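Sulfoquinovosidase (Escherichia coli, PDB 5AEG) hydrolyses sulfoquinovosyl diacylglycerides and simpler sulfoquinovosides such as sulfoquinovosyl glycerol, releasing sulfoquinovose for use as a source of carbon and sulfur. Local coordinates at residues 194-199 and 241-246; 525-530 and 615-620. All coordinates share one frame; numbering follows the deposited sequence.

Overall arrangement
Both contacts are seams between parts of this single-chain family 31 glycosidase. Contact 1 comes first along the chain: strand 193-197, in the N-terminal galactose mutarotase-like region, meets the last turn of helix 232-243. Contact 2 follows, with the end of helix 518-528 from the barrel region packed on the loop that leaves strand 613-615 of the C-terminal region. They share no helix, strand or sheet. The centres of contact 1 and contact 2 lie about 30 Å apart, on opposite sides of the chain's centre, and the nearest atoms of contact 1 and contact 2 are about 15 Å apart. The catalytic barrel is thus flanked by beta-rich regions, and neither contact lies at the active site or at the bound calcium.

Contact 1: 194-199 and 241-246; sequences YCHVDN and ALLGRQ
Leu242, in the last turn of helix 232-243, is the first residue of 241-246 to reach across, and it meets both Tyr194 and His196. Its CD2 methyl does nearly all the touching. Leu242 CD2 lies 3.4 Å from Tyr194 OH and 3.8 Å from Tyr194 CE1, slanting against the hydroxyl end of the ring, while Leu242 CB also approaches that oxygen. Leu242 CD2 is also 4.1 Å from His196 CD2, so this one methyl touches both the phenol and the imidazole. With CG anti to the backbone N (chi1 178°), Leu242 extends its branched end toward the strand. The phenol oxygen still has a polar mate: Tyr194 OH is hydrogen-bonded to Glu227 on the adjacent strand 221-228.

This is a helix laid against one side of a beta-sheet. Strand 193-197 runs antiparallel between 186-189 and 221-228 in the galactose mutarotase-like N-terminal part of the family 31 fold, and Tyr194 and His196, two residues apart, both face the helix; Cys195 between them points the other way, onto Phe226.

Leu243 comes next and deals with His196 alone. Leu243 CD2 stands over the imidazole face in a CH-pi contact, 3.8 Å from the centroid of the His196 ring and only 14° off the normal. His196 ND1 is hydrogen-bonded to Thr186 OG1 on the other neighbouring strand, a bond that should limit turning of the ring and keep its face presented to the methyl.

At Gly244 the chain leaves the helix with a positive phi of 134°, a conformation in which a beta carbon would run into the preceding carbonyl oxygen, and from there it turns away from the strand.

Contact 2: 525-530 and 615-620; sequences CDFSAF and VAPVHE
Phe527 lays its CD1 side obliquely against the ring of Pro617, with Phe527 CD1 3.6 Å from Pro617 CG and Phe527 CE1 3.9 Å from that same carbon. Pro617 CB lies near the root of the phenyl group, 4.1 Å from Phe527 CG. The backbones are close here as well: Phe527 CA and Pro617 CA are 5.7 Å apart. Phe527 holds CG anti to its own N (chi1 169°), which swings the ring across to the proline; Leu483 and Tyr607 also touch this side chain. An alanine at Phe527 would take away the ring and is likely to leave a gap beside Pro617 CG, with Leu483 and Tyr607 losing part of their packing.

Three residues on, Phe530 meets Val615 mainly through its beta carbon, with Phe530 CB 3.9 Å from Val615 CG2, while Val615 CG1 is more distant. The Phe530 side chain also touches Leu609 and Val564, and Phe530 O is hydrogen-bonded to Tyr607 OH. The carbonyl oxygen of Asp526 lies at the edge of the Phe530 ring, in the ring plane. No hydrogen bond joins the two segments.

All four touching residues are buried. The arrangement is an apolar interdomain seam of a family 31 glycosidase, where the end of a TIM-barrel helix packs against the beta-rich C-terminal domain.

Contact 1: 194-199 and 241-246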
# COMPACT_ATOMS: atom_id res chain seq x y z
N TYR A 194 11.00 -15.51 -3.75
CA TYR A 194 9.92 -14.90 -2.95
C TYR A 194 9.26 -15.99 -2.21
O TYR A 194 9.23 -17.16 -2.67
CB TYR A 194 8.88 -14.20 -3.84
CG TYR A 194 7.93 -15.04 -4.75
CD1 TYR A 194 6.89 -15.80 -4.21
CD2 TYR A 194 8.04 -15.03 -6.14
CE1 TYR A 194 6.06 -16.56 -5.04
CE2 TYR A 194 7.18 -15.80 -6.96
CZ TYR A 194 6.23 -16.59 -6.39
OH TYR A 194 5.33 -17.37 -7.12
N CYS A 195 8.70 -15.62 -1.05
CA CYS A 195 7.82 -16.51 -0.29
C CYS A 195 6.45 -15.87 -0.09
O CYS A 195 6.40 -14.72 0.37
CB CYS A 195 8.47 -16.77 1.03
SG CYS A 195 7.44 -17.64 2.22
N HIS A 196 5.39 -16.55 -0.49
CA HIS A 196 4.03 -16.06 -0.35
C HIS A 196 3.19 -17.02 0.50
O HIS A 196 3.19 -18.25 0.24
CB HIS A 196 3.36 -15.89 -1.69
CG HIS A 196 1.92 -15.47 -1.57
ND1 HIS A 196 1.56 -14.26 -1.02
CD2 HIS A 196 0.77 -16.13 -1.83
CE1 HIS A 196 0.24 -14.17 -1.00
NE2 HIS A 196 -0.26 -15.31 -1.47
N VAL A 197 2.50 -16.52 1.51
CA VAL A 197 1.73 -17.36 2.46
C VAL A 197 0.23 -17.08 2.20
O VAL A 197 -0.24 -15.92 2.14
CB VAL A 197 2.12 -17.15 3.90
CG1 VAL A 197 1.27 -17.97 4.89
CG2 VAL A 197 3.60 -17.41 4.14
N ASP A 198 -0.54 -18.13 2.04
CA ASP A 198 -1.94 -17.95 1.66
C ASP A 198 -2.79 -17.47 2.81
O ASP A 198 -3.84 -16.85 2.60
CB ASP A 198 -2.60 -19.24 1.15
CG ASP A 198 -2.19 -19.60 -0.23
OD1 ASP A 198 -1.59 -18.81 -0.99
OD2 ASP A 198 -2.54 -20.73 -0.61
N ASN A 199 -2.40 -17.71 4.01
CA ASN A 199 -3.33 -17.40 5.09
C ASN A 199 -3.67 -15.89 5.25
O ASN A 199 -2.88 -15.03 4.82
CB ASN A 199 -2.64 -17.81 6.36
CG ASN A 199 -2.27 -19.29 6.41
OD1 ASN A 199 -1.58 -19.80 5.50
ND2 ASN A 199 -2.65 -19.95 7.54
N ALA A 241 2.66 -12.83 -11.75
CA ALA A 241 1.86 -13.94 -12.38
C ALA A 241 1.06 -14.68 -11.35
O ALA A 241 -0.03 -15.10 -11.62
CB ALA A 241 2.79 -14.91 -13.16
N LEU A 242 1.55 -14.71 -10.12
CA LEU A 242 0.86 -15.33 -9.00
C LEU A 242 -0.21 -14.43 -8.39
O LEU A 242 -1.34 -14.83 -8.20
CB LEU A 242 1.88 -15.72 -7.94
CG LEU A 242 1.26 -16.36 -6.68
CD1 LEU A 242 0.45 -17.61 -6.98
CD2 LEU A 242 2.32 -16.63 -5.64
N LEU A 243 0.14 -13.20 -8.09
CA LEU A 243 -0.78 -12.32 -7.33
C LEU A 243 -1.72 -11.49 -8.15
O LEU A 243 -2.77 -11.07 -7.66
CB LEU A 243 0.01 -11.40 -6.45
CG LEU A 243 1.07 -11.97 -5.47
CD1 LEU A 243 1.88 -10.83 -4.82
CD2 LEU A 243 0.47 -12.87 -4.44
N GLY A 244 -1.28 -11.10 -9.34
CA GLY A 244 -2.05 -10.16 -10.16
C GLY A 244 -1.16 -9.06 -10.73
O GLY A 244 -0.12 -8.75 -10.12
N ARG A 245 -1.58 -8.52 -11.89
CA ARG A 245 -1.02 -7.32 -12.49
C ARG A 245 -2.08 -6.26 -12.64
O ARG A 245 -3.24 -6.56 -12.84
CB ARG A 245 -0.42 -7.61 -13.84
CG ARG A 245 0.78 -8.48 -13.71
CD ARG A 245 1.53 -8.85 -14.99
NE ARG A 245 2.58 -9.82 -14.73
CZ ARG A 245 2.78 -10.93 -15.42
NH1 ARG A 245 2.07 -11.18 -16.51
NH2 ARG A 245 3.70 -11.77 -15.04
N GLN A 246 -1.68 -4.99 -12.51
CA GLN A 246 -2.61 -3.89 -12.54
C GLN A 246 -2.91 -3.50 -14.00
O GLN A 246 -2.10 -3.68 -14.86
CB GLN A 246 -1.98 -2.64 -11.88
CG GLN A 246 -1.71 -2.80 -10.36
CD GLN A 246 -0.30 -3.22 -10.05
OE1 GLN A 246 0.66 -2.47 -10.30
NE2 GLN A 246 -0.14 -4.47 -9.55

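Contact 2: 525-530 and 615-620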
# COMPACT_ATOMS: atom_id res chain seq x y z
N CYS A 525 5.38 18.74 -3.92
CA CYS A 525 5.03 18.87 -5.32
C CYS A 525 6.22 18.42 -6.18
O CYS A 525 6.03 17.78 -7.19
CB CYS A 525 4.63 20.33 -5.65
SG CYS A 525 3.96 20.48 -7.32
N ASP A 526 7.44 18.81 -5.80
CA ASP A 526 8.64 18.39 -6.56
C ASP A 526 8.78 16.85 -6.63
O ASP A 526 9.28 16.28 -7.61
CB ASP A 526 9.88 18.96 -5.94
CG ASP A 526 10.11 20.47 -6.20
OD1 ASP A 526 9.26 21.08 -6.92
OD2 ASP A 526 11.12 20.96 -5.59
N PHE A 527 8.45 16.19 -5.52
CA PHE A 527 8.52 14.74 -5.43
C PHE A 527 7.46 14.10 -6.32
O PHE A 527 7.77 13.28 -7.21
CB PHE A 527 8.35 14.38 -3.93
CG PHE A 527 8.12 12.89 -3.62
CD1 PHE A 527 8.62 11.87 -4.38
CD2 PHE A 527 7.38 12.58 -2.48
CE1 PHE A 527 8.39 10.55 -3.99
CE2 PHE A 527 7.27 11.27 -2.04
CZ PHE A 527 7.74 10.25 -2.79
N SER A 528 6.19 14.52 -6.14
CA SER A 528 5.11 13.94 -6.86
C SER A 528 5.14 14.07 -8.40
O SER A 528 4.62 13.20 -9.11
CB SER A 528 3.73 14.39 -6.28
OG SER A 528 3.58 13.92 -4.94
N ALA A 529 5.78 15.10 -8.89
CA ALA A 529 5.97 15.27 -10.34
C ALA A 529 6.87 14.17 -10.93
O ALA A 529 6.86 14.00 -12.15
CB ALA A 529 6.63 16.63 -10.60
N PHE A 530 7.61 13.45 -10.08
CA PHE A 530 8.37 12.24 -10.45
C PHE A 530 7.81 10.92 -9.97
O PHE A 530 8.53 10.05 -9.48
CB PHE A 530 9.84 12.48 -10.06
CG PHE A 530 10.45 13.58 -10.90
CD1 PHE A 530 11.04 13.28 -12.14
CD2 PHE A 530 10.40 14.88 -10.51
CE1 PHE A 530 11.62 14.24 -12.93
CE2 PHE A 530 10.94 15.88 -11.32
CZ PHE A 530 11.60 15.55 -12.52
N VAL A 615 15.79 9.42 -8.75
CA VAL A 615 15.16 10.52 -7.94
C VAL A 615 15.53 10.37 -6.48
O VAL A 615 15.37 9.26 -5.89
CB VAL A 615 13.62 10.57 -8.07
CG1 VAL A 615 12.98 11.79 -7.37
CG2 VAL A 615 13.17 10.45 -9.51
N ALA A 616 15.97 11.45 -5.86
CA ALA A 616 16.20 11.40 -4.43
C ALA A 616 15.54 12.63 -3.83
O ALA A 616 16.13 13.68 -3.71
CB ALA A 616 17.67 11.37 -4.11
N PRO A 617 14.27 12.50 -3.45
CA PRO A 617 13.52 13.66 -2.97
C PRO A 617 14.06 14.31 -1.71
O PRO A 617 14.44 13.63 -0.75
CB PRO A 617 12.09 13.11 -2.75
CG PRO A 617 12.07 11.76 -3.30
CD PRO A 617 13.50 11.26 -3.45
N VAL A 618 14.09 15.64 -1.68
CA VAL A 618 14.47 16.32 -0.50
C VAL A 618 13.37 16.08 0.55
O VAL A 618 12.24 16.43 0.33
CB VAL A 618 14.68 17.87 -0.79
CG1 VAL A 618 14.93 18.67 0.47
CG2 VAL A 618 15.85 18.00 -1.77
N HIS A 619 13.71 15.51 1.69
CA HIS A 619 12.71 15.17 2.75
C HIS A 619 12.98 15.86 4.08
O HIS A 619 12.35 15.55 5.09
CB HIS A 619 12.51 13.67 2.87
CG HIS A 619 13.74 12.92 3.29
ND1 HIS A 619 14.33 13.03 4.55
CD2 HIS A 619 14.50 12.05 2.60
CE1 HIS A 619 15.38 12.23 4.60
NE2 HIS A 619 15.49 11.63 3.43
N GLU A 620 13.86 16.86 4.07
CA GLU A 620 14.18 17.68 5.26
C GLU A 620 13.86 19.15 5.01
O GLU A 620 14.06 19.62 3.89
CB GLU A 620 15.66 17.54 5.65
CG GLU A 620 16.08 16.18 6.15
CD GLU A 620 17.57 16.00 6.24
OE1 GLU A 620 18.36 16.96 6.07
OE2 GLU A 620 17.97 14.88 6.48